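Glutathione reductase (Bartonella henselae, PDB 3O0H) probably catalyses the NADPH-dependent reduction of glutathione disulfide to glutathione, as an FAD-containing member of the pyridine nucleotide-disulphide oxidoreductase family. Local coordinates at residues Asp176-Ser181 with Ser256-Thr261; Asp231-Gln236 with Lys408-Leu413; Asn263-Val268 with Ala277-Leu282; Val388-Thr393 with Lys412-Gly417. One frame throughout, in Å; residues are numbered along the deposited sequence.

Contact 1 of 4, residues Asp176-Ser181 with Ser256-Thr261; sequences DLCLTS and SQVQST
Leu177 and Cys178 lean on Val258 from the end of a short 3-10 turn. The contact is small, about 175 Å² counted over both segments, and made by van der Waals contact. Leu177 points toward strand 256-261. With CG anti to the carbonyl carbon (chi1 -54°), its CD1 is carried out to the strand. That methyl does not sit on another methyl. It lies over the backbone, with Leu177 CD1 3.4 Å from Val258 O and 4.0 Å from Ser260 N. The nearest side-chain carbon is more distant: Leu177 CD1 to Val258 CG1 is 4.4 Å. The leucine therefore rests mainly on peptide groups of the strand.

Cys178 adds a second point of contact beside it. Its sulfur touches both branches of Val258, one closer than the other. Cys178 SG lies 3.7 Å from Val258 CG2 and 4.2 Å from Val258 CG1. Val258 has CG1 anti to its backbone N (chi1 -178°), which leaves CG2 beside that N as the branch nearer the sulfur. Val258 is buried, while Leu177 is partly exposed, so the contact runs from the surface inward.

Segment 176-181 is part of the loop between strands 164-166 and 193-197. Cys178 also packs on Val280 and Leu282 of strand 279-282, and the backbone of Leu179 hydrogen-bonds to the same two residues. Ser181, at the far end of the segment, touches FAD. Strand 255-261 is an outer strand of a three-stranded antiparallel sheet, next to strand 264-269, and Ser256 and Gln257 form a classic beta bulge opposite Val268.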
loop_
_atom_site.group_PDB
_atom_site.type_symbol
_atom_site.label_atom_id
_atom_site.label_comp_id
_atom_site.label_asym_id
_atom_site.label_seq_id
_atom_site.Cartn_x
_atom_site.Cartn_y
_atom_site.Cartn_z
ATOM N N ASP B 176 -13.229 38.417 -1.210
ATOM C CA ASP B 176 -14.391 37.968 -1.962
ATOM C C ASP B 176 -14.085 37.691 -3.421
ATOM O O ASP B 176 -14.840 36.990 -4.104
ATOM C CB ASP B 176 -15.576 38.931 -1.804
ATOM C CG ASP B 176 -15.278 40.402 -2.239
ATOM O OD1 ASP B 176 -14.132 40.785 -2.572
ATOM O OD2 ASP B 176 -16.251 41.205 -2.221
ATOM N N LEU B 177 -12.949 38.199 -3.879
ATOM C CA LEU B 177 -12.435 37.844 -5.191
ATOM C C LEU B 177 -11.771 36.456 -5.231
ATOM O O LEU B 177 -11.420 35.976 -6.310
ATOM C CB LEU B 177 -11.412 38.877 -5.641
ATOM C CG LEU B 177 -11.798 40.357 -5.659
ATOM C CD1 LEU B 177 -10.535 41.128 -5.950
ATOM C CD2 LEU B 177 -12.874 40.666 -6.688
ATOM N N CYS B 178 -11.524 35.841 -4.077
ATOM C CA CYS B 178 -10.810 34.588 -4.065
ATOM C C CYS B 178 -11.762 33.392 -4.052
ATOM O O CYS B 178 -12.898 33.488 -3.601
ATOM C CB CYS B 178 -9.894 34.496 -2.862
ATOM S SG CYS B 178 -8.666 35.849 -2.796
ATOM N N LEU B 179 -11.238 32.273 -4.527
ATOM C CA LEU B 179 -11.919 30.998 -4.511
ATOM C C LEU B 179 -11.650 30.316 -3.191
ATOM O O LEU B 179 -10.625 30.598 -2.534
ATOM C CB LEU B 179 -11.321 30.091 -5.587
ATOM C CG LEU B 179 -11.397 30.490 -7.059
ATOM C CD1 LEU B 179 -10.373 29.656 -7.840
ATOM C CD2 LEU B 179 -12.754 30.313 -7.641
ATOM N N THR B 180 -12.541 29.399 -2.827
ATOM C CA THR B 180 -12.257 28.460 -1.758
ATOM C C THR B 180 -12.400 27.012 -2.279
ATOM O O THR B 180 -12.670 26.790 -3.489
ATOM C CB THR B 180 -13.208 28.682 -0.601
ATOM O OG1 THR B 180 -14.511 28.207 -0.958
ATOM C CG2 THR B 180 -13.252 30.196 -0.213
ATOM N N SER B 181 -12.266 26.033 -1.370
ATOM C CA SER B 181 -12.413 24.638 -1.756
ATOM C C SER B 181 -13.832 24.403 -2.254
ATOM O O SER B 181 -14.067 23.456 -3.015
ATOM C CB SER B 181 -12.086 23.658 -0.597
ATOM O OG SER B 181 -12.896 23.918 0.512
ATOM N N SER B 256 -2.252 41.095 2.334
ATOM C CA SER B 256 -2.882 42.353 2.695
ATOM C C SER B 256 -4.139 42.525 1.854
ATOM O O SER B 256 -5.223 42.803 2.371
ATOM C CB SER B 256 -1.882 43.500 2.471
ATOM O OG SER B 256 -2.487 44.772 2.541
ATOM N N GLN B 257 -4.009 42.374 0.549
ATOM C CA GLN B 257 -5.161 42.571 -0.301
ATOM C C GLN B 257 -5.011 41.804 -1.578
ATOM O O GLN B 257 -3.903 41.399 -1.939
ATOM C CB GLN B 257 -5.380 44.066 -0.569
ATOM C CG GLN B 257 -4.176 44.793 -1.142
ATOM C CD GLN B 257 -4.417 46.271 -1.386
ATOM O OE1 GLN B 257 -3.686 47.114 -0.862
ATOM N NE2 GLN B 257 -5.450 46.596 -2.164
ATOM N N VAL B 258 -6.145 41.543 -2.211
ATOM C CA VAL B 258 -6.187 40.960 -3.530
ATOM C C VAL B 258 -6.934 41.966 -4.411
ATOM O O VAL B 258 -8.051 42.376 -4.080
ATOM C CB VAL B 258 -6.902 39.608 -3.513
ATOM C CG1 VAL B 258 -6.885 38.995 -4.858
ATOM C CG2 VAL B 258 -6.216 38.662 -2.513
ATOM N N GLN B 259 -6.295 42.377 -5.508
ATOM C CA GLN B 259 -6.833 43.378 -6.416
ATOM C C GLN B 259 -7.048 42.767 -7.785
ATOM O O GLN B 259 -6.226 41.988 -8.261
ATOM C CB GLN B 259 -5.876 44.573 -6.573
ATOM C CG GLN B 259 -4.866 44.750 -5.455
ATOM C CD GLN B 259 -3.957 45.922 -5.701
ATOM O OE1 GLN B 259 -4.151 46.992 -5.125
ATOM N NE2 GLN B 259 -2.979 45.744 -6.584
ATOM N N SER B 260 -8.157 43.135 -8.417
ATOM C CA SER B 260 -8.469 42.700 -9.781
ATOM C C SER B 260 -7.689 43.542 -10.781
ATOM O O SER B 260 -7.670 44.771 -10.674
ATOM C CB SER B 260 -9.977 42.864 -10.083
ATOM O OG SER B 260 -10.417 41.894 -11.031
ATOM N N THR B 261 -7.029 42.888 -11.734
ATOM C CA THR B 261 -6.484 43.587 -12.913
ATOM C C THR B 261 -6.986 42.803 -14.116
ATOM O O THR B 261 -7.533 41.716 -13.961
ATOM C CB THR B 261 -4.945 43.692 -12.877
ATOM O OG1 THR B 261 -4.359 42.403 -13.086
ATOM C CG2 THR B 261 -4.463 44.238 -11.524
#

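Contact 2 of 4, residues Asp231-Gln236 with Lys408-Leu413; sequences DYDLRQ and KMFMKL
Asp231, Asp233 and Leu234 meet Phe410 and Lys412 where the start of helix 232-236 runs nearly antiparallel to strand 409-413, at 166° with the axes 10.2 Å apart at closest approach. Side chains bridge that gap. Lys412 is central. Its chain runs out from the strand and bends at chi3 (79°), which brings the ammonium between two carboxylates. Lys412 NZ lies 2.9 Å from Asp231 OD1, on the syn lone pair, and makes a weak bond to Asp231 OD2. It also reaches Asp233 OD2 at 2.8 Å, on the anti side and out of the carboxylate plane. A third acid, Glu378, pairs with the same nitrogen.

The two aspartates have further duties. Asp231 is the N-cap of the helix: its OD1 accepts from Asp233 N at 3.0 Å, so this oxygen serves the helix end and the lysine together. Its OD2 accepts from Glu378 N. Asp233 OD2 also pairs with Arg392. Two cations thus share one oxygen, which probably favours the charged carboxylate.

Phe410 fills the apolar part. Asp233 CB approaches its ring obliquely, with CB 3.4 Å from Phe410 CZ. The carboxylate and ring planes are 63° apart. Leu234 CD2 also comes in obliquely, 4.0 Å from Phe410 CE2. Leu234 packs further on strands 371-375 and 422-428.

Helix 232-245 follows strand 216-220 of a parallel sheet, probably the Rossmann-type NADPH domain. Its capped start and the buried salt-bridge network join that domain to the antiparallel sheet of the dimerisation domain.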
loop_
_atom_site.group_PDB
_atom_site.type_symbol
_atom_site.label_atom_id
_atom_site.label_comp_id
_atom_site.label_asym_id
_atom_site.label_seq_id
_atom_site.Cartn_x
_atom_site.Cartn_y
_atom_site.Cartn_z
ATOM N N ASP B 231 5.182 15.710 11.791
ATOM C CA ASP B 231 6.588 15.442 12.054
ATOM C C ASP B 231 7.492 16.288 11.115
ATOM O O ASP B 231 7.208 16.440 9.946
ATOM C CB ASP B 231 6.839 13.931 11.923
ATOM C CG ASP B 231 8.299 13.534 12.155
ATOM O OD1 ASP B 231 9.083 13.740 11.210
ATOM O OD2 ASP B 231 8.617 13.018 13.238
ATOM N N TYR B 232 8.566 16.848 11.665
ATOM C CA TYR B 232 9.427 17.792 10.909
ATOM C C TYR B 232 9.956 17.177 9.611
ATOM O O TYR B 232 9.985 17.840 8.581
ATOM C CB TYR B 232 10.583 18.314 11.757
ATOM C CG TYR B 232 11.680 18.977 10.908
ATOM C CD1 TYR B 232 11.591 20.297 10.503
ATOM C CD2 TYR B 232 12.800 18.239 10.501
ATOM C CE1 TYR B 232 12.589 20.888 9.717
ATOM C CE2 TYR B 232 13.829 18.824 9.736
ATOM C CZ TYR B 232 13.713 20.143 9.323
ATOM O OH TYR B 232 14.757 20.689 8.544
ATOM N N ASP B 233 10.361 15.904 9.628
ATOM C CA ASP B 233 10.870 15.282 8.383
ATOM C C ASP B 233 9.793 15.325 7.292
ATOM O O ASP B 233 10.087 15.583 6.124
ATOM C CB ASP B 233 11.297 13.836 8.599
ATOM C CG ASP B 233 12.672 13.698 9.182
ATOM O OD1 ASP B 233 13.590 14.431 8.771
ATOM O OD2 ASP B 233 12.860 12.800 10.008
ATOM N N LEU B 234 8.530 15.043 7.632
ATOM C CA LEU B 234 7.466 15.128 6.615
ATOM C C LEU B 234 7.319 16.537 6.036
ATOM O O LEU B 234 7.083 16.731 4.833
ATOM C CB LEU B 234 6.123 14.685 7.187
ATOM C CG LEU B 234 6.118 13.288 7.812
ATOM C CD1 LEU B 234 4.836 13.117 8.716
ATOM C CD2 LEU B 234 6.291 12.171 6.740
ATOM N N ARG B 235 7.428 17.525 6.903
ATOM C CA ARG B 235 7.257 18.896 6.466
ATOM C C ARG B 235 8.408 19.257 5.540
ATOM O O ARG B 235 8.212 19.847 4.445
ATOM C CB ARG B 235 7.260 19.818 7.677
ATOM C CG ARG B 235 6.130 19.551 8.684
ATOM C CD ARG B 235 6.289 20.429 9.906
ATOM N NE ARG B 235 6.032 21.852 9.690
ATOM C CZ ARG B 235 6.278 22.795 10.614
ATOM N NH1 ARG B 235 6.740 22.485 11.814
ATOM N NH2 ARG B 235 6.019 24.064 10.361
ATOM N N GLN B 236 9.617 18.909 5.977
ATOM C CA GLN B 236 10.799 19.365 5.262
ATOM C C GLN B 236 10.914 18.642 3.942
ATOM O O GLN B 236 11.148 19.283 2.920
ATOM C CB GLN B 236 12.059 19.194 6.094
ATOM C CG GLN B 236 13.322 19.775 5.409
ATOM C CD GLN B 236 13.295 21.282 5.452
ATOM O OE1 GLN B 236 13.350 21.861 6.537
ATOM N NE2 GLN B 236 13.140 21.937 4.272
ATOM N N LYS B 408 11.925 9.614 -3.721
ATOM C CA LYS B 408 12.361 8.733 -2.635
ATOM C C LYS B 408 11.160 8.203 -1.871
ATOM O O LYS B 408 10.012 8.644 -2.094
ATOM C CB LYS B 408 13.228 9.501 -1.627
ATOM C CG LYS B 408 14.397 10.288 -2.215
ATOM C CD LYS B 408 15.527 9.370 -2.669
ATOM C CE LYS B 408 16.806 10.175 -2.937
ATOM N NZ LYS B 408 17.709 9.416 -3.832
ATOM N N MET B 409 11.431 7.253 -0.978
ATOM C CA MET B 409 10.472 6.811 0.017
ATOM C C MET B 409 11.143 7.097 1.344
ATOM O O MET B 409 12.341 6.798 1.524
ATOM C CB MET B 409 10.189 5.309 -0.073
ATOM C CG MET B 409 9.313 4.749 1.117
ATOM S SD MET B 409 7.560 5.178 1.061
ATOM C CE MET B 409 7.435 5.260 -0.700
ATOM N N PHE B 410 10.380 7.684 2.243
ATOM C CA PHE B 410 10.837 7.976 3.598
ATOM C C PHE B 410 9.980 7.208 4.601
ATOM O O PHE B 410 8.758 7.245 4.515
ATOM C CB PHE B 410 10.707 9.461 3.832
ATOM C CG PHE B 410 10.814 9.829 5.253
ATOM C CD1 PHE B 410 12.067 9.950 5.844
ATOM C CD2 PHE B 410 9.663 10.014 6.027
ATOM C CE1 PHE B 410 12.201 10.267 7.160
ATOM C CE2 PHE B 410 9.779 10.361 7.383
ATOM C CZ PHE B 410 11.048 10.465 7.945
ATOM N N MET B 411 10.593 6.490 5.532
ATOM C CA MET B 411 9.840 5.779 6.578
ATOM C C MET B 411 10.562 6.013 7.904
ATOM O O MET B 411 11.809 5.915 7.982
ATOM C CB MET B 411 9.773 4.280 6.311
ATOM C CG MET B 411 8.924 3.893 5.103
ATOM S SD MET B 411 9.141 2.147 4.571
ATOM C CE MET B 411 7.861 2.012 3.324
ATOM N N LYS B 412 9.808 6.342 8.943
ATOM C CA LYS B 412 10.433 6.539 10.247
ATOM C C LYS B 412 9.562 5.931 11.345
ATOM O O LYS B 412 8.368 6.145 11.379
ATOM C CB LYS B 412 10.720 8.013 10.475
ATOM C CG LYS B 412 11.363 8.307 11.801
ATOM C CD LYS B 412 11.899 9.719 11.900
ATOM C CE LYS B 412 10.811 10.730 12.192
ATOM N NZ LYS B 412 11.254 12.159 12.178
ATOM N N LEU B 413 10.156 5.108 12.208
ATOM C CA LEU B 413 9.448 4.615 13.384
ATOM C C LEU B 413 10.037 5.273 14.632
ATOM O O LEU B 413 11.228 5.408 14.774
ATOM C CB LEU B 413 9.551 3.108 13.443
ATOM C CG LEU B 413 8.972 2.323 12.273
ATOM C CD1 LEU B 413 9.256 0.831 12.413
ATOM C CD2 LEU B 413 7.497 2.599 12.142
#

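Contact 3 of 4, residues Asn263-Val268 with Ala277-Leu282; sequences NCYNVV and ADRVML
Ala277 pairs with Tyr265 as an antiparallel hydrogen-bonded pair, and their side chains lie on the same face of the sheet. Tyr265 N donates to Ala277 O at 2.8 Å. In return Ala277 N donates to Tyr265 O at 3.0 Å, with an angle of 164° at the hydrogen. Cys264 CB also lies 3.2 Å from Ala277 O. The sulfur of Cys264 forms a disulfide with Cys276, which joins strands 264-269 and 274-277 covalently beside this pair.

Asp278 follows. Its carbonyl meets the tyrosine ring at the edge, near the ring plane, with Tyr265 CD2 3.2 Å from Asp278 O. Its carboxylate turns to the backbone N of Lys192. Here the chain passes from the three-stranded antiparallel sheet, where 274-277 is an edge strand, into 279-282, an outer strand of the four-stranded parallel sheet of what is, as in related reductases, probably the Rossmann-type NADPH domain.

Arg279 bends back at chi2 (-69°). This lets its NH1 donate to Asp278 O at 3.0 Å, from above the carbonyl plane. The same NH1 lies at the edge of the tyrosine ring, and the guanidinium and ring planes are 64° apart.

Val280 points back toward strand 264-268. Val280 CG2 meets Val267 CG2 tip to tip at 3.5 Å, tighter than usual for two carbons. Val280 CG2 also touches Tyr265 CB at 3.8 Å.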
loop_
_atom_site.group_PDB
_atom_site.type_symbol
_atom_site.label_atom_id
_atom_site.label_comp_id
_atom_site.label_asym_id
_atom_site.label_seq_id
_atom_site.Cartn_x
_atom_site.Cartn_y
_atom_site.Cartn_z
ATOM N N ASN B 263 -5.557 41.122 -16.562
ATOM C CA ASN B 263 -4.896 39.839 -16.909
ATOM C C ASN B 263 -4.617 38.892 -15.740
ATOM O O ASN B 263 -4.064 37.788 -15.938
ATOM C CB ASN B 263 -3.597 40.131 -17.683
ATOM C CG ASN B 263 -3.854 40.858 -18.979
ATOM O OD1 ASN B 263 -3.147 41.813 -19.339
ATOM N ND2 ASN B 263 -4.887 40.436 -19.687
ATOM N N CYS B 264 -4.997 39.308 -14.530
ATOM C CA CYS B 264 -4.753 38.529 -13.319
ATOM C C CYS B 264 -5.119 39.254 -12.044
ATOM O O CYS B 264 -5.240 40.470 -12.004
ATOM C CB CYS B 264 -3.269 38.105 -13.183
ATOM S SG CYS B 264 -2.051 39.434 -13.470
ATOM N N TYR B 265 -5.281 38.468 -10.983
ATOM C CA TYR B 265 -5.456 39.006 -9.650
ATOM C C TYR B 265 -4.091 39.273 -9.046
ATOM O O TYR B 265 -3.223 38.389 -9.013
ATOM C CB TYR B 265 -6.226 38.017 -8.778
ATOM C CG TYR B 265 -7.617 37.771 -9.297
ATOM C CD1 TYR B 265 -8.617 38.700 -9.085
ATOM C CD2 TYR B 265 -7.921 36.640 -10.029
ATOM C CE1 TYR B 265 -9.861 38.508 -9.557
ATOM C CE2 TYR B 265 -9.201 36.424 -10.498
ATOM C CZ TYR B 265 -10.164 37.373 -10.255
ATOM O OH TYR B 265 -11.444 37.219 -10.713
ATOM N N ASN B 266 -3.932 40.466 -8.523
ATOM C CA ASN B 266 -2.693 40.857 -7.911
ATOM C C ASN B 266 -2.771 40.640 -6.401
ATOM O O ASN B 266 -3.553 41.311 -5.705
ATOM C CB ASN B 266 -2.398 42.317 -8.233
ATOM C CG ASN B 266 -0.942 42.633 -8.160
ATOM O OD1 ASN B 266 -0.116 41.851 -8.638
ATOM N ND2 ASN B 266 -0.598 43.786 -7.567
ATOM N N VAL B 267 -1.948 39.731 -5.908
ATOM C CA VAL B 267 -1.924 39.414 -4.499
ATOM C C VAL B 267 -0.800 40.206 -3.866
ATOM O O VAL B 267 0.372 39.993 -4.195
ATOM C CB VAL B 267 -1.739 37.911 -4.240
ATOM C CG1 VAL B 267 -1.748 37.632 -2.721
ATOM C CG2 VAL B 267 -2.856 37.057 -4.962
ATOM N N VAL B 268 -1.164 41.103 -2.959
ATOM C CA VAL B 268 -0.232 41.993 -2.337
ATOM C C VAL B 268 -0.037 41.519 -0.905
ATOM O O VAL B 268 -1.011 41.411 -0.175
ATOM C CB VAL B 268 -0.764 43.444 -2.356
ATOM C CG1 VAL B 268 0.261 44.407 -1.760
ATOM C CG2 VAL B 268 -1.146 43.869 -3.792
ATOM N N ALA B 277 -1.669 36.321 -10.437
ATOM C CA ALA B 277 -2.068 34.967 -10.822
ATOM C C ALA B 277 -3.439 34.992 -11.415
ATOM O O ALA B 277 -4.235 35.844 -11.062
ATOM C CB ALA B 277 -2.052 34.032 -9.581
ATOM N N ASP B 278 -3.740 34.043 -12.298
ATOM C CA ASP B 278 -5.065 33.946 -12.896
ATOM C C ASP B 278 -6.180 33.705 -11.862
ATOM O O ASP B 278 -7.270 34.239 -11.983
ATOM C CB ASP B 278 -5.107 32.825 -13.931
ATOM C CG ASP B 278 -4.523 33.218 -15.280
ATOM O OD1 ASP B 278 -4.099 34.411 -15.509
ATOM O OD2 ASP B 278 -4.554 32.308 -16.158
ATOM N N ARG B 279 -5.895 32.892 -10.848
ATOM C CA ARG B 279 -6.854 32.611 -9.775
ATOM C C ARG B 279 -6.103 32.602 -8.453
ATOM O O ARG B 279 -4.901 32.372 -8.422
ATOM C CB ARG B 279 -7.511 31.260 -9.977
ATOM C CG ARG B 279 -8.350 31.127 -11.236
ATOM C CD ARG B 279 -9.623 31.984 -11.175
ATOM N NE ARG B 279 -10.466 31.856 -12.366
ATOM C CZ ARG B 279 -10.634 32.798 -13.307
ATOM N NH1 ARG B 279 -9.985 33.959 -13.259
ATOM N NH2 ARG B 279 -11.440 32.571 -14.336
ATOM N N VAL B 280 -6.838 32.877 -7.385
ATOM C CA VAL B 280 -6.317 32.891 -6.050
ATOM C C VAL B 280 -7.248 32.023 -5.187
ATOM O O VAL B 280 -8.453 32.262 -5.152
ATOM C CB VAL B 280 -6.286 34.297 -5.491
ATOM C CG1 VAL B 280 -5.743 34.267 -4.055
ATOM C CG2 VAL B 280 -5.454 35.221 -6.393
ATOM N N MET B 281 -6.698 30.992 -4.530
ATOM C CA MET B 281 -7.518 30.147 -3.657
ATOM C C MET B 281 -7.127 30.328 -2.215
ATOM O O MET B 281 -5.955 30.273 -1.877
ATOM C CB MET B 281 -7.344 28.669 -4.034
ATOM C CG MET B 281 -8.201 27.691 -3.236
ATOM S SD MET B 281 -7.542 26.006 -3.305
ATOM C CE MET B 281 -8.757 25.185 -2.226
ATOM N N LEU B 282 -8.115 30.526 -1.350
ATOM C CA LEU B 282 -7.858 30.593 0.073
ATOM C C LEU B 282 -8.058 29.201 0.700
ATOM O O LEU B 282 -9.123 28.589 0.550
ATOM C CB LEU B 282 -8.770 31.599 0.737
ATOM C CG LEU B 282 -8.667 33.042 0.209
ATOM C CD1 LEU B 282 -9.773 33.836 0.809
ATOM C CD2 LEU B 282 -7.292 33.708 0.471
#

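Contact 4 of 4, residues Val388-Thr393 with Lys412-Gly417; sequences VEIYRT and KLVVDG
Tyr391 lies obliquely to Val415. Val415 CG2 comes in obliquely near CD2 and CE2 of the ring, with Tyr391 CE2 to Val415 CG2 at 3.8 Å. With CG anti to the carbonyl carbon (chi1 -61°), the Tyr391 ring extends back beside the strand toward Glu389. Glu389 OE1 sits at the edge of that ring, in its plane, and is 3.8 Å from Val415 CG1. Arg420 is the partner of both polar ends: it forms a salt bridge with Glu389 OE1 and a hydrogen bond with Tyr391 OH. Lys449 makes a cation-pi contact with the Tyr391 ring.

Four backbone bonds hold the strands together. Tyr391 and Leu413 form one hydrogen-bonded pair, Glu389 and Val415 the other. Leu413 N to Tyr391 O is 2.7 Å, and Tyr391 N to Leu413 O is nearly straight at 174°. These are neighbouring strands 387-395 and 409-416 of the antiparallel sheet in the dimerisation-domain family region.

Val388, Ile390, Arg392, Lys412 and Val414 face the other way. Val388 CG1 touches Val414 CG1 at 3.7 Å. Ile390 and Val414 lie side by side and point the same way, with Ile390 CD1 4.0 Å from Val414 CG2. On its other branch, Ile390 CG2 packs on the aliphatic chain of Lys412, 3.8 Å from CD. Arg392 runs extended from CG to NE, and its polar end goes to Asp233. Nearer the backbone, Arg392 CG lies 4.2 Å from Lys412 CD.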
loop_
_atom_site.group_PDB
_atom_site.type_symbol
_atom_site.label_atom_id
_atom_site.label_comp_id
_atom_site.label_asym_id
_atom_site.label_seq_id
_atom_site.Cartn_x
_atom_site.Cartn_y
_atom_site.Cartn_z
ATOM N N VAL B 388 13.962 7.528 23.597
ATOM C CA VAL B 388 13.302 7.420 22.299
ATOM C C VAL B 388 14.328 6.952 21.274
ATOM O O VAL B 388 15.401 7.546 21.116
ATOM C CB VAL B 388 12.698 8.767 21.882
ATOM C CG1 VAL B 388 12.177 8.725 20.403
ATOM C CG2 VAL B 388 11.601 9.184 22.916
ATOM N N GLU B 389 14.008 5.835 20.640
ATOM C CA GLU B 389 14.820 5.243 19.603
ATOM C C GLU B 389 14.142 5.618 18.271
ATOM O O GLU B 389 12.927 5.515 18.131
ATOM C CB GLU B 389 14.849 3.728 19.770
ATOM C CG GLU B 389 15.615 3.219 21.013
ATOM C CD GLU B 389 15.441 1.721 21.227
ATOM O OE1 GLU B 389 14.595 1.096 20.551
ATOM O OE2 GLU B 389 16.112 1.180 22.079
ATOM N N ILE B 390 14.948 6.077 17.321
ATOM C CA ILE B 390 14.464 6.493 16.000
ATOM C C ILE B 390 15.015 5.548 14.927
ATOM O O ILE B 390 16.240 5.356 14.810
ATOM C CB ILE B 390 14.920 7.906 15.677
ATOM C CG1 ILE B 390 14.402 8.911 16.712
ATOM C CG2 ILE B 390 14.478 8.281 14.247
ATOM C CD1 ILE B 390 12.894 9.039 16.725
ATOM N N TYR B 391 14.121 4.989 14.129
ATOM C CA TYR B 391 14.490 4.128 13.037
ATOM C C TYR B 391 14.005 4.836 11.783
ATOM O O TYR B 391 12.797 4.961 11.572
ATOM C CB TYR B 391 13.857 2.739 13.157
ATOM C CG TYR B 391 14.291 2.014 14.434
ATOM C CD1 TYR B 391 15.255 1.012 14.403
ATOM C CD2 TYR B 391 13.688 2.315 15.663
ATOM C CE1 TYR B 391 15.648 0.335 15.581
ATOM C CE2 TYR B 391 14.071 1.644 16.859
ATOM C CZ TYR B 391 15.044 0.662 16.806
ATOM O OH TYR B 391 15.413 0.012 17.947
ATOM N N ARG B 392 14.968 5.342 11.020
ATOM C CA ARG B 392 14.732 6.256 9.901
ATOM C C ARG B 392 15.399 5.752 8.640
ATOM O O ARG B 392 16.587 5.381 8.649
ATOM C CB ARG B 392 15.315 7.612 10.265
ATOM C CG ARG B 392 15.001 8.757 9.304
ATOM C CD ARG B 392 15.633 10.059 9.806
ATOM N NE ARG B 392 15.277 11.222 8.986
ATOM C CZ ARG B 392 15.832 11.523 7.810
ATOM N NH1 ARG B 392 16.775 10.750 7.284
ATOM N NH2 ARG B 392 15.449 12.611 7.147
ATOM N N THR B 393 14.654 5.765 7.535
ATOM C CA THR B 393 15.241 5.406 6.250
ATOM C C THR B 393 14.659 6.234 5.135
ATOM O O THR B 393 13.463 6.444 5.096
ATOM C CB THR B 393 15.098 3.878 5.914
ATOM O OG1 THR B 393 15.835 3.605 4.712
ATOM C CG2 THR B 393 13.638 3.451 5.739
ATOM N N LYS B 412 9.808 6.342 8.943
ATOM C CA LYS B 412 10.433 6.539 10.247
ATOM C C LYS B 412 9.562 5.931 11.345
ATOM O O LYS B 412 8.368 6.145 11.379
ATOM C CB LYS B 412 10.720 8.013 10.475
ATOM C CG LYS B 412 11.363 8.307 11.801
ATOM C CD LYS B 412 11.899 9.719 11.900
ATOM C CE LYS B 412 10.811 10.730 12.192
ATOM N NZ LYS B 412 11.254 12.159 12.178
ATOM N N LEU B 413 10.156 5.108 12.208
ATOM C CA LEU B 413 9.448 4.615 13.384
ATOM C C LEU B 413 10.037 5.273 14.632
ATOM O O LEU B 413 11.228 5.408 14.774
ATOM C CB LEU B 413 9.551 3.108 13.443
ATOM C CG LEU B 413 8.972 2.323 12.273
ATOM C CD1 LEU B 413 9.256 0.831 12.413
ATOM C CD2 LEU B 413 7.497 2.599 12.142
ATOM N N VAL B 414 9.161 5.694 15.531
ATOM C CA VAL B 414 9.538 6.401 16.714
ATOM C C VAL B 414 9.201 5.448 17.861
ATOM O O VAL B 414 8.068 5.005 18.015
ATOM C CB VAL B 414 8.792 7.709 16.854
ATOM C CG1 VAL B 414 9.212 8.378 18.173
ATOM C CG2 VAL B 414 9.069 8.667 15.680
ATOM N N VAL B 415 10.191 5.119 18.655
ATOM C CA VAL B 415 10.030 3.995 19.601
ATOM C C VAL B 415 10.316 4.443 21.042
ATOM O O VAL B 415 11.269 5.172 21.278
ATOM C CB VAL B 415 10.921 2.807 19.137
ATOM C CG1 VAL B 415 10.905 1.660 20.160
ATOM C CG2 VAL B 415 10.458 2.327 17.728
ATOM N N ASP B 416 9.484 4.012 21.992
ATOM C CA ASP B 416 9.743 4.266 23.399
ATOM C C ASP B 416 10.753 3.205 23.800
ATOM O O ASP B 416 10.447 2.029 23.821
ATOM C CB ASP B 416 8.431 4.187 24.198
ATOM C CG ASP B 416 8.642 4.217 25.728
ATOM O OD1 ASP B 416 9.787 4.307 26.181
ATOM O OD2 ASP B 416 7.627 4.127 26.445
ATOM N N GLY B 417 11.967 3.633 24.089
ATOM C CA GLY B 417 13.074 2.728 24.468
ATOM C C GLY B 417 12.879 1.880 25.720
ATOM O O GLY B 417 13.494 0.836 25.856
#

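How the contacts relate
The four contacts form two pairs in separate parts of the fold, although they interleave along the chain: the segments of contacts 1 and 2 alternate, and contact 3 is nested inside the loop closed by contact 2. Contacts 1 and 3 have centres about 6 Å apart and share the three-stranded sheet through strands 255-261 and 264-269. Contact 1 is a surface contact, made by apolar side chains; contact 3 is partly buried and adds backbone pairing. Contacts 2 and 4 are both buried, with centres about 12 Å apart, and share Lys412 and Leu413 on strand 409-416. Contact 2 joins a helix to the sheet with charges, whereas contact 4 joins two strands within it.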